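Local coordinates for protein tyrosine recombinase XerH (Helicobacter pylori, PDB 5JK0) that cuts and rejoins DNA as a site-specific tyrosine recombinase that takes part in chromosome segregation, at residues Ile205-Phe210 with Phe252-Leu257. Numbering follows the deposited sequence.
Sequences IKIIVF and FHIESL
The imidazole of His253 lies flat over one face of the Phe210 ring, with ring centroids 4.1 Å apart and planes within 2° of parallel. Its ND1 sits above the middle of the phenyl ring, and CZ of Phe210 lies over the centre of the imidazole. On the opposite face of the imidazole, CE1 of Phe252 lies toward the rim, its ring tilted and not stacked. Trp360 of a second subunit meets Phe210 edge-to-face and donates a hydrogen bond from NE1 to the backbone O of Phe210, so the stack borders a subunit interface. CG1 of Ile207 touches CG2 of Ile254 at 4.0 Å, the two side chains crossing at about a right angle. The methylenes of Lys206 reach across to Leu257, Lys206 CD lying 3.8 Å from Leu257 CD1, while a bend at the last torsion (chi4 -148°) accompanies the salt bridge of NZ to Asp189. Helix 198-211 is packed against the turn that leads from strand 244-250, through the N-cap Ile254, into helix 255-264 of the catalytic domain. Cohesion across the contact is aromatic and apolar; ND1 of His253 is buried against phenyl carbons without a hydrogen-bonding partner, which may disfavour a proton there.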
ATOM      1  N   ILE D 205     -22.817 -25.609  22.097  1.00 39.44           N
ATOM      2  CA  ILE D 205     -21.399 -25.362  21.860  1.00 38.86           C
ATOM      3  C   ILE D 205     -20.780 -26.414  20.941  1.00 41.17           C
ATOM      4  O   ILE D 205     -19.978 -26.085  20.068  1.00 42.27           O
ATOM      5  CB  ILE D 205     -20.616 -25.308  23.190  1.00 38.33           C
ATOM      6  CG1 ILE D 205     -21.146 -24.169  24.063  1.00 37.72           C
ATOM      7  CG2 ILE D 205     -19.128 -25.126  22.939  1.00 36.52           C
ATOM      8  CD1 ILE D 205     -20.381 -23.970  25.351  1.00 37.99           C
ATOM      9  N   LYS D 206     -21.166 -27.673  21.122  1.00 43.74           N
ATOM     10  CA  LYS D 206     -20.607 -28.757  20.317  1.00 44.31           C
ATOM     11  C   LYS D 206     -20.958 -28.623  18.836  1.00 42.50           C
ATOM     12  O   LYS D 206     -20.122 -28.889  17.973  1.00 42.01           O
ATOM     13  CB  LYS D 206     -21.071 -30.116  20.841  1.00 47.46           C
ATOM     14  CG  LYS D 206     -20.396 -30.524  22.137  1.00 49.24           C
ATOM     15  CD  LYS D 206     -20.499 -32.017  22.389  1.00 53.00           C
ATOM     16  CE  LYS D 206     -19.813 -32.387  23.695  1.00 54.87           C
ATOM     17  NZ  LYS D 206     -19.213 -33.748  23.656  1.00 57.57           N
ATOM     18  N   ILE D 207     -22.188 -28.211  18.544  1.00 42.11           N
ATOM     19  CA  ILE D 207     -22.616 -28.021  17.161  1.00 41.15           C
ATOM     20  C   ILE D 207     -21.774 -26.939  16.485  1.00 39.46           C
ATOM     21  O   ILE D 207     -21.412 -27.058  15.313  1.00 35.94           O
ATOM     22  CB  ILE D 207     -24.113 -27.656  17.080  1.00 41.04           C
ATOM     23  CG1 ILE D 207     -24.973 -28.846  17.510  1.00 43.20           C
ATOM     24  CG2 ILE D 207     -24.493 -27.231  15.669  1.00 39.50           C
ATOM     25  CD1 ILE D 207     -26.461 -28.575  17.472  1.00 41.99           C
ATOM     26  N   ILE D 208     -21.447 -25.894  17.240  1.00 38.11           N
ATOM     27  CA  ILE D 208     -20.600 -24.815  16.741  1.00 36.07           C
ATOM     28  C   ILE D 208     -19.189 -25.311  16.432  1.00 35.61           C
ATOM     29  O   ILE D 208     -18.621 -24.982  15.390  1.00 35.72           O
ATOM     30  CB  ILE D 208     -20.521 -23.652  17.751  1.00 34.12           C
ATOM     31  CG1 ILE D 208     -21.892 -22.989  17.901  1.00 33.67           C
ATOM     32  CG2 ILE D 208     -19.486 -22.626  17.314  1.00 31.96           C
ATOM     33  CD1 ILE D 208     -21.888 -21.782  18.809  1.00 31.61           C
ATOM     34  N   VAL D 209     -18.632 -26.111  17.337  1.00 36.89           N
ATOM     35  CA  VAL D 209     -17.278 -26.630  17.175  1.00 39.43           C
ATOM     36  C   VAL D 209     -17.138 -27.494  15.923  1.00 42.63           C
ATOM     37  O   VAL D 209     -16.188 -27.341  15.155  1.00 41.91           O
ATOM     38  CB  VAL D 209     -16.843 -27.457  18.404  1.00 40.98           C
ATOM     39  CG1 VAL D 209     -15.488 -28.108  18.161  1.00 41.28           C
ATOM     40  CG2 VAL D 209     -16.802 -26.583  19.647  1.00 41.21           C
ATOM     41  N   PHE D 210     -18.095 -28.392  15.714  1.00 44.78           N
ATOM     42  CA  PHE D 210     -18.004 -29.365  14.630  1.00 46.89           C
ATOM     43  C   PHE D 210     -18.397 -28.803  13.262  1.00 45.67           C
ATOM     44  O   PHE D 210     -17.911 -29.276  12.236  1.00 46.75           O
ATOM     45  CB  PHE D 210     -18.871 -30.586  14.944  1.00 49.46           C
ATOM     46  CG  PHE D 210     -18.339 -31.439  16.061  1.00 51.77           C
ATOM     47  CD1 PHE D 210     -17.079 -32.007  15.976  1.00 52.41           C
ATOM     48  CD2 PHE D 210     -19.106 -31.688  17.187  1.00 53.00           C
ATOM     49  CE1 PHE D 210     -16.586 -32.795  17.000  1.00 54.47           C
ATOM     50  CE2 PHE D 210     -18.620 -32.477  18.215  1.00 54.82           C
ATOM     51  CZ  PHE D 210     -17.359 -33.031  18.119  1.00 55.35           C
ATOM     52  N   PHE D 252     -23.408 -39.341  15.536  1.00 71.80           N
ATOM     53  CA  PHE D 252     -22.978 -39.804  16.855  1.00 71.45           C
ATOM     54  C   PHE D 252     -22.367 -38.701  17.722  1.00 68.10           C
ATOM     55  O   PHE D 252     -22.126 -38.903  18.912  1.00 67.95           O
ATOM     56  CB  PHE D 252     -21.980 -40.957  16.710  1.00 73.25           C
ATOM     57  CG  PHE D 252     -20.632 -40.536  16.193  1.00 70.70           C
ATOM     58  CD1 PHE D 252     -20.415 -40.378  14.835  1.00 69.97           C
ATOM     59  CD2 PHE D 252     -19.580 -40.307  17.066  1.00 69.71           C
ATOM     60  CE1 PHE D 252     -19.177 -39.994  14.359  1.00 68.88           C
ATOM     61  CE2 PHE D 252     -18.341 -39.922  16.595  1.00 68.34           C
ATOM     62  CZ  PHE D 252     -18.139 -39.766  15.239  1.00 68.26           C
ATOM     63  N   HIS D 253     -22.117 -37.540  17.125  1.00 65.84           N
ATOM     64  CA  HIS D 253     -21.525 -36.421  17.848  1.00 64.30           C
ATOM     65  C   HIS D 253     -22.530 -35.698  18.744  1.00 64.01           C
ATOM     66  O   HIS D 253     -22.157 -35.154  19.783  1.00 63.24           O
ATOM     67  CB  HIS D 253     -20.902 -35.424  16.866  1.00 62.77           C
ATOM     68  CG  HIS D 253     -19.553 -35.832  16.360  1.00 64.21           C
ATOM     69  ND1 HIS D 253     -19.073 -35.446  15.126  1.00 63.34           N
ATOM     70  CD2 HIS D 253     -18.579 -36.582  16.924  1.00 65.77           C
ATOM     71  CE1 HIS D 253     -17.864 -35.946  14.951  1.00 64.05           C
ATOM     72  NE2 HIS D 253     -17.538 -36.639  16.027  1.00 65.77           N
ATOM     73  N   ILE D 254     -23.800 -35.685  18.343  1.00 65.27           N
ATOM     74  CA  ILE D 254     -24.815 -34.923  19.070  1.00 65.83           C
ATOM     75  C   ILE D 254     -26.133 -35.669  19.276  1.00 69.78           C
ATOM     76  O   ILE D 254     -27.051 -35.139  19.901  1.00 70.70           O
ATOM     77  CB  ILE D 254     -25.144 -33.597  18.348  1.00 63.01           C
ATOM     78  CG1 ILE D 254     -25.623 -33.875  16.922  1.00 63.19           C
ATOM     79  CG2 ILE D 254     -23.943 -32.659  18.351  1.00 60.11           C
ATOM     80  CD1 ILE D 254     -26.144 -32.653  16.202  1.00 61.15           C
ATOM     81  N   GLU D 255     -26.229 -36.888  18.752  1.00 72.00           N
ATOM     82  CA  GLU D 255     -27.487 -37.632  18.780  1.00 74.36           C
ATOM     83  C   GLU D 255     -27.959 -37.920  20.204  1.00 75.05           C
ATOM     84  O   GLU D 255     -29.160 -37.947  20.473  1.00 76.73           O
ATOM     85  CB  GLU D 255     -27.348 -38.943  18.001  1.00 78.34           C
ATOM     86  CG  GLU D 255     -28.672 -39.621  17.686  1.00 81.95           C
ATOM     87  CD  GLU D 255     -28.518 -40.778  16.718  1.00 84.98           C
ATOM     88  OE1 GLU D 255     -27.365 -41.146  16.407  1.00 84.95           O
ATOM     89  OE2 GLU D 255     -29.550 -41.317  16.263  1.00 87.42           O
ATOM     90  N   SER D 256     -27.013 -38.128  21.114  1.00 73.48           N
ATOM     91  CA  SER D 256     -27.346 -38.379  22.511  1.00 74.14           C
ATOM     92  C   SER D 256     -27.823 -37.104  23.199  1.00 69.78           C
ATOM     93  O   SER D 256     -28.819 -37.112  23.922  1.00 71.50           O
ATOM     94  CB  SER D 256     -26.143 -38.958  23.255  1.00 75.64           C
ATOM     95  OG  SER D 256     -26.454 -39.195  24.618  1.00 77.94           O
ATOM     96  N   LEU D 257     -27.104 -36.010  22.966  1.00 64.81           N
ATOM     97  CA  LEU D 257     -27.434 -34.726  23.572  1.00 61.72           C
ATOM     98  C   LEU D 257     -28.753 -34.168  23.046  1.00 61.76           C
ATOM     99  O   LEU D 257     -29.565 -33.649  23.813  1.00 61.88           O
ATOM    100  CB  LEU D 257     -26.312 -33.715  23.328  1.00 58.14           C
ATOM    101  CG  LEU D 257     -25.052 -33.864  24.182  1.00 57.65           C
ATOM    102  CD1 LEU D 257     -23.977 -32.897  23.717  1.00 54.22           C
ATOM    103  CD2 LEU D 257     -25.382 -33.635  25.646  1.00 58.78           C
TER